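Local coordinates for particle-associated lyase (Acinetobacter bacteriophage AP22, PDB 4Y9V), which probably cleaves the capsular polysaccharide of Acinetobacter baumannii as a lyase borne on the trimeric phage tailspike, at residues 473-487 with 508-520. Numbering follows the deposited sequence.
Sequences WVEDGTIGRYTVPIG and PSQSTLATNVKTR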
# COMPACT_ATOMS: atom_id res chain seq x y z
N TRP A 473 -25.80 6.78 -6.88
CA TRP A 473 -26.85 7.75 -7.21
C TRP A 473 -26.27 9.15 -7.06
O TRP A 473 -25.54 9.42 -6.11
CB TRP A 473 -28.06 7.59 -6.31
CG TRP A 473 -29.24 8.42 -6.71
CD1 TRP A 473 -29.73 8.65 -7.96
CD2 TRP A 473 -30.14 9.10 -5.81
NE1 TRP A 473 -30.85 9.43 -7.91
CE2 TRP A 473 -31.14 9.72 -6.61
CE3 TRP A 473 -30.20 9.25 -4.41
CZ2 TRP A 473 -32.18 10.46 -6.04
CZ3 TRP A 473 -31.22 9.98 -3.85
CH2 TRP A 473 -32.19 10.60 -4.67
N VAL A 474 -26.60 10.04 -8.01
CA VAL A 474 -26.21 11.45 -8.00
C VAL A 474 -27.46 12.23 -8.39
O VAL A 474 -28.04 11.95 -9.43
CB VAL A 474 -25.07 11.72 -8.99
CG1 VAL A 474 -24.73 13.21 -9.00
CG2 VAL A 474 -23.84 10.88 -8.67
N GLU A 475 -27.87 13.24 -7.59
CA GLU A 475 -29.09 13.96 -7.93
C GLU A 475 -29.15 15.29 -7.16
O GLU A 475 -28.59 15.44 -6.06
CB GLU A 475 -30.31 13.09 -7.62
CG GLU A 475 -31.66 13.64 -8.18
CD GLU A 475 -31.56 13.99 -9.63
OE1 GLU A 475 -31.74 13.09 -10.48
OE2 GLU A 475 -31.25 15.16 -9.94
N ASP A 476 -29.91 16.22 -7.73
CA ASP A 476 -30.19 17.48 -7.06
C ASP A 476 -31.01 17.22 -5.78
O ASP A 476 -31.65 16.18 -5.64
CB ASP A 476 -30.92 18.43 -8.01
CG ASP A 476 -30.92 19.89 -7.57
OD1 ASP A 476 -30.14 20.26 -6.64
OD2 ASP A 476 -31.73 20.68 -8.15
N GLY A 477 -31.03 18.21 -4.90
CA GLY A 477 -31.75 18.12 -3.67
C GLY A 477 -33.28 18.23 -3.84
O GLY A 477 -34.01 17.81 -2.93
N THR A 478 -33.71 18.79 -4.94
CA THR A 478 -35.10 18.83 -5.38
C THR A 478 -35.11 18.14 -6.72
O THR A 478 -34.44 18.60 -7.66
CB THR A 478 -35.63 20.27 -5.49
OG1 THR A 478 -35.73 20.84 -4.19
CG2 THR A 478 -37.02 20.26 -6.11
N ILE A 479 -35.84 17.03 -6.82
CA ILE A 479 -35.86 16.29 -8.08
C ILE A 479 -36.53 17.13 -9.15
O ILE A 479 -37.66 17.63 -8.95
CB ILE A 479 -36.64 14.96 -7.92
CG1 ILE A 479 -36.31 14.16 -6.69
CG2 ILE A 479 -36.55 14.19 -9.23
CD1 ILE A 479 -34.89 13.82 -6.68
N GLY A 480 -35.86 17.35 -10.26
CA GLY A 480 -36.39 18.16 -11.34
C GLY A 480 -36.10 19.62 -11.25
O GLY A 480 -36.52 20.37 -12.15
N ARG A 481 -35.38 20.08 -10.25
CA ARG A 481 -34.99 21.49 -10.16
C ARG A 481 -33.85 21.75 -11.11
O ARG A 481 -34.04 22.35 -12.17
CB ARG A 481 -34.69 21.86 -8.71
CG ARG A 481 -34.22 23.31 -8.56
CD ARG A 481 -33.87 23.68 -7.13
NE ARG A 481 -32.66 22.97 -6.71
CZ ARG A 481 -31.87 23.40 -5.72
NH1 ARG A 481 -32.18 24.49 -5.03
NH2 ARG A 481 -30.73 22.72 -5.47
N TYR A 482 -32.63 21.25 -10.79
CA TYR A 482 -31.51 21.30 -11.69
C TYR A 482 -31.09 19.88 -12.00
O TYR A 482 -31.25 18.95 -11.20
CB TYR A 482 -30.29 22.04 -11.07
CG TYR A 482 -30.64 23.43 -10.61
CD1 TYR A 482 -31.02 24.41 -11.51
CD2 TYR A 482 -30.63 23.80 -9.26
CE1 TYR A 482 -31.37 25.69 -11.12
CE2 TYR A 482 -30.99 25.05 -8.83
CZ TYR A 482 -31.36 25.99 -9.77
OH TYR A 482 -31.75 27.28 -9.43
N THR A 483 -30.44 19.72 -13.17
CA THR A 483 -29.64 18.53 -13.43
C THR A 483 -28.27 18.74 -12.79
O THR A 483 -27.63 19.78 -13.01
CB THR A 483 -29.51 18.31 -14.94
OG1 THR A 483 -30.82 17.95 -15.41
CG2 THR A 483 -28.55 17.22 -15.26
N VAL A 484 -27.82 17.76 -12.01
CA VAL A 484 -26.42 17.74 -11.57
C VAL A 484 -25.62 17.16 -12.74
O VAL A 484 -25.88 16.02 -13.12
CB VAL A 484 -26.23 16.89 -10.31
CG1 VAL A 484 -24.76 16.79 -9.98
CG2 VAL A 484 -27.03 17.50 -9.15
N PRO A 485 -24.70 17.90 -13.36
CA PRO A 485 -23.94 17.33 -14.48
C PRO A 485 -23.15 16.14 -14.02
O PRO A 485 -22.48 16.18 -12.97
CB PRO A 485 -23.02 18.48 -14.90
CG PRO A 485 -23.69 19.75 -14.39
CD PRO A 485 -24.27 19.30 -13.06
N ILE A 486 -23.18 15.05 -14.82
CA ILE A 486 -22.46 13.82 -14.56
C ILE A 486 -21.67 13.51 -15.80
O ILE A 486 -22.23 13.47 -16.91
CB ILE A 486 -23.43 12.66 -14.20
CG1 ILE A 486 -24.16 12.96 -12.88
CG2 ILE A 486 -22.72 11.33 -14.19
CD1 ILE A 486 -25.37 12.09 -12.68
N GLY A 487 -20.37 13.23 -15.65
CA GLY A 487 -19.57 12.78 -16.76
C GLY A 487 -19.81 11.31 -17.04
O GLY A 487 -20.36 10.90 -18.05
N PRO A 508 -32.07 5.30 -11.15
CA PRO A 508 -32.55 6.17 -12.24
C PRO A 508 -33.32 7.38 -11.73
O PRO A 508 -34.31 7.23 -11.05
CB PRO A 508 -33.49 5.24 -13.00
CG PRO A 508 -34.00 4.28 -12.00
CD PRO A 508 -32.85 4.04 -11.05
N SER A 509 -32.88 8.56 -12.15
CA SER A 509 -33.62 9.81 -11.93
C SER A 509 -33.06 10.81 -12.94
O SER A 509 -32.17 10.52 -13.71
CB SER A 509 -33.50 10.27 -10.47
OG SER A 509 -32.16 10.53 -10.12
N GLN A 510 -33.60 12.04 -12.89
CA GLN A 510 -33.27 13.02 -13.93
C GLN A 510 -31.77 13.11 -14.20
O GLN A 510 -31.35 13.09 -15.37
CB GLN A 510 -33.83 14.38 -13.55
CG GLN A 510 -33.47 15.46 -14.55
CD GLN A 510 -34.24 16.74 -14.35
OE1 GLN A 510 -35.45 16.71 -14.16
NE2 GLN A 510 -33.56 17.89 -14.42
N SER A 511 -30.97 13.30 -13.16
CA SER A 511 -29.55 13.55 -13.44
C SER A 511 -28.84 12.31 -13.97
O SER A 511 -27.98 12.44 -14.86
CB SER A 511 -28.82 14.07 -12.19
OG SER A 511 -29.33 15.36 -11.82
N THR A 512 -29.13 11.12 -13.45
CA THR A 512 -28.45 9.94 -13.93
C THR A 512 -28.93 9.49 -15.32
O THR A 512 -28.23 8.68 -15.96
CB THR A 512 -28.53 8.77 -12.93
OG1 THR A 512 -29.91 8.48 -12.73
CG2 THR A 512 -27.83 9.08 -11.62
N LEU A 513 -30.08 10.00 -15.78
CA LEU A 513 -30.63 9.65 -17.08
C LEU A 513 -30.45 10.76 -18.11
O LEU A 513 -30.93 10.64 -19.26
CB LEU A 513 -32.10 9.30 -16.92
CG LEU A 513 -32.41 8.06 -16.08
CD1 LEU A 513 -33.89 7.92 -15.85
CD2 LEU A 513 -31.80 6.85 -16.74
N ALA A 514 -29.80 11.85 -17.77
CA ALA A 514 -29.68 12.96 -18.71
C ALA A 514 -28.88 12.57 -19.93
O ALA A 514 -28.04 11.68 -19.89
CB ALA A 514 -29.05 14.17 -17.98
N THR A 515 -29.19 13.28 -21.02
CA THR A 515 -28.68 12.95 -22.35
C THR A 515 -27.21 12.65 -22.42
O THR A 515 -26.71 11.67 -22.99
CB THR A 515 -29.05 14.08 -23.33
OG1 THR A 515 -30.43 14.32 -23.31
CG2 THR A 515 -28.77 13.54 -24.72
N ASN A 516 -26.43 13.55 -21.82
CA ASN A 516 -24.99 13.31 -22.07
C ASN A 516 -24.26 12.37 -21.14
O ASN A 516 -23.06 12.21 -21.29
CB ASN A 516 -24.33 14.69 -22.14
CG ASN A 516 -24.81 15.40 -23.42
OD1 ASN A 516 -24.84 14.87 -24.55
ND2 ASN A 516 -25.15 16.66 -23.15
N VAL A 517 -24.97 11.78 -20.20
CA VAL A 517 -24.36 10.93 -19.18
C VAL A 517 -23.97 9.60 -19.78
O VAL A 517 -24.76 9.00 -20.51
CB VAL A 517 -25.35 10.71 -18.02
CG1 VAL A 517 -24.79 9.74 -17.00
CG2 VAL A 517 -25.70 12.05 -17.38
N LYS A 518 -22.77 9.12 -19.47
CA LYS A 518 -22.30 7.83 -19.98
C LYS A 518 -22.02 6.91 -18.81
O LYS A 518 -21.44 7.30 -17.80
CB LYS A 518 -21.09 8.05 -20.86
CG LYS A 518 -21.46 8.87 -22.12
CD LYS A 518 -20.29 9.29 -22.96
CE LYS A 518 -20.81 9.87 -24.27
NZ LYS A 518 -21.70 11.07 -24.09
N THR A 519 -22.41 5.65 -18.97
CA THR A 519 -22.27 4.67 -17.91
C THR A 519 -21.66 3.38 -18.41
O THR A 519 -21.75 3.02 -19.57
CB THR A 519 -23.61 4.39 -17.20
OG1 THR A 519 -24.44 3.59 -18.01
CG2 THR A 519 -24.28 5.66 -16.73
N ARG A 520 -21.06 2.64 -17.45
CA ARG A 520 -20.79 1.22 -17.61
C ARG A 520 -21.49 0.55 -16.45
O ARG A 520 -21.30 0.94 -15.30
CB ARG A 520 -19.31 0.89 -17.60
CG ARG A 520 -18.50 1.42 -18.72
CD ARG A 520 -17.03 1.08 -18.60
NE ARG A 520 -16.28 1.61 -19.70
CZ ARG A 520 -14.95 1.56 -19.84
NH1 ARG A 520 -14.26 0.98 -18.94
NH2 ARG A 520 -14.37 2.14 -20.87
O HOH W 1 -37.46 18.39 -14.85
O HOH W 2 -34.52 20.67 -14.50
O HOH W 3 -26.32 14.67 -15.46
O HOH W 4 -20.73 12.62 -20.12
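Glu475 reaches the 508-520 segment because CG leaves anti to the backbone N (chi1 -169°) and the chain then bends at chi2, turning its carboxylate to Ser509 and Ser511. On Ser511, a chi1 of -66° sets OG beside its own N, and both atoms meet that carboxylate. Ser511 N lies 2.8 Å from Glu475 OE1, on the syn lone pair, while Ser511 OG donates to Glu475 OE2 over 2.7 Å from well above the carboxylate plane. The anti lone pair of Glu475 OE1 takes Ser509 OG at 2.6 Å. Glu475 OE2 has a further donor, Asp476 N, on the same face as Ser511 OG, giving the carboxylate four bonds.

Each serine hydroxyl that donates to Glu475 also accepts an N-H from segment 473-487. Trp473 NE1 points at Ser509 OG (2.8 Å, 170°) with the oxygen in the indole plane, and Val484 N gives its hydrogen to Ser511 OG at 2.8 Å. Farther along, the Gln510 side chain crosses Thr483 at about a right angle, and NE2 bonds to Thr483 OG1 (2.9 Å) close to the amide plane. Ile486 adds apolar contact: its CG2 meets Val517 CG1 at 3.8 Å. Water 3 links the segments by donating to both Val484 O and Ser511 O.

Trp473 and Glu475 pair by backbone with strand 435-441, and strand 486-496 runs parallel to 518-531, so the contact joins the last turns of the pectin lyase-like beta-helix to the chain that leads into the C-terminal part of the protein. Both hydroxyl protons are committed to a buried carboxylate, consistent with an ionised Glu475 stabilised by neutral donors; each hydroxyl takes one N-H and gives its proton to Glu475, so its rotation is set from both sides.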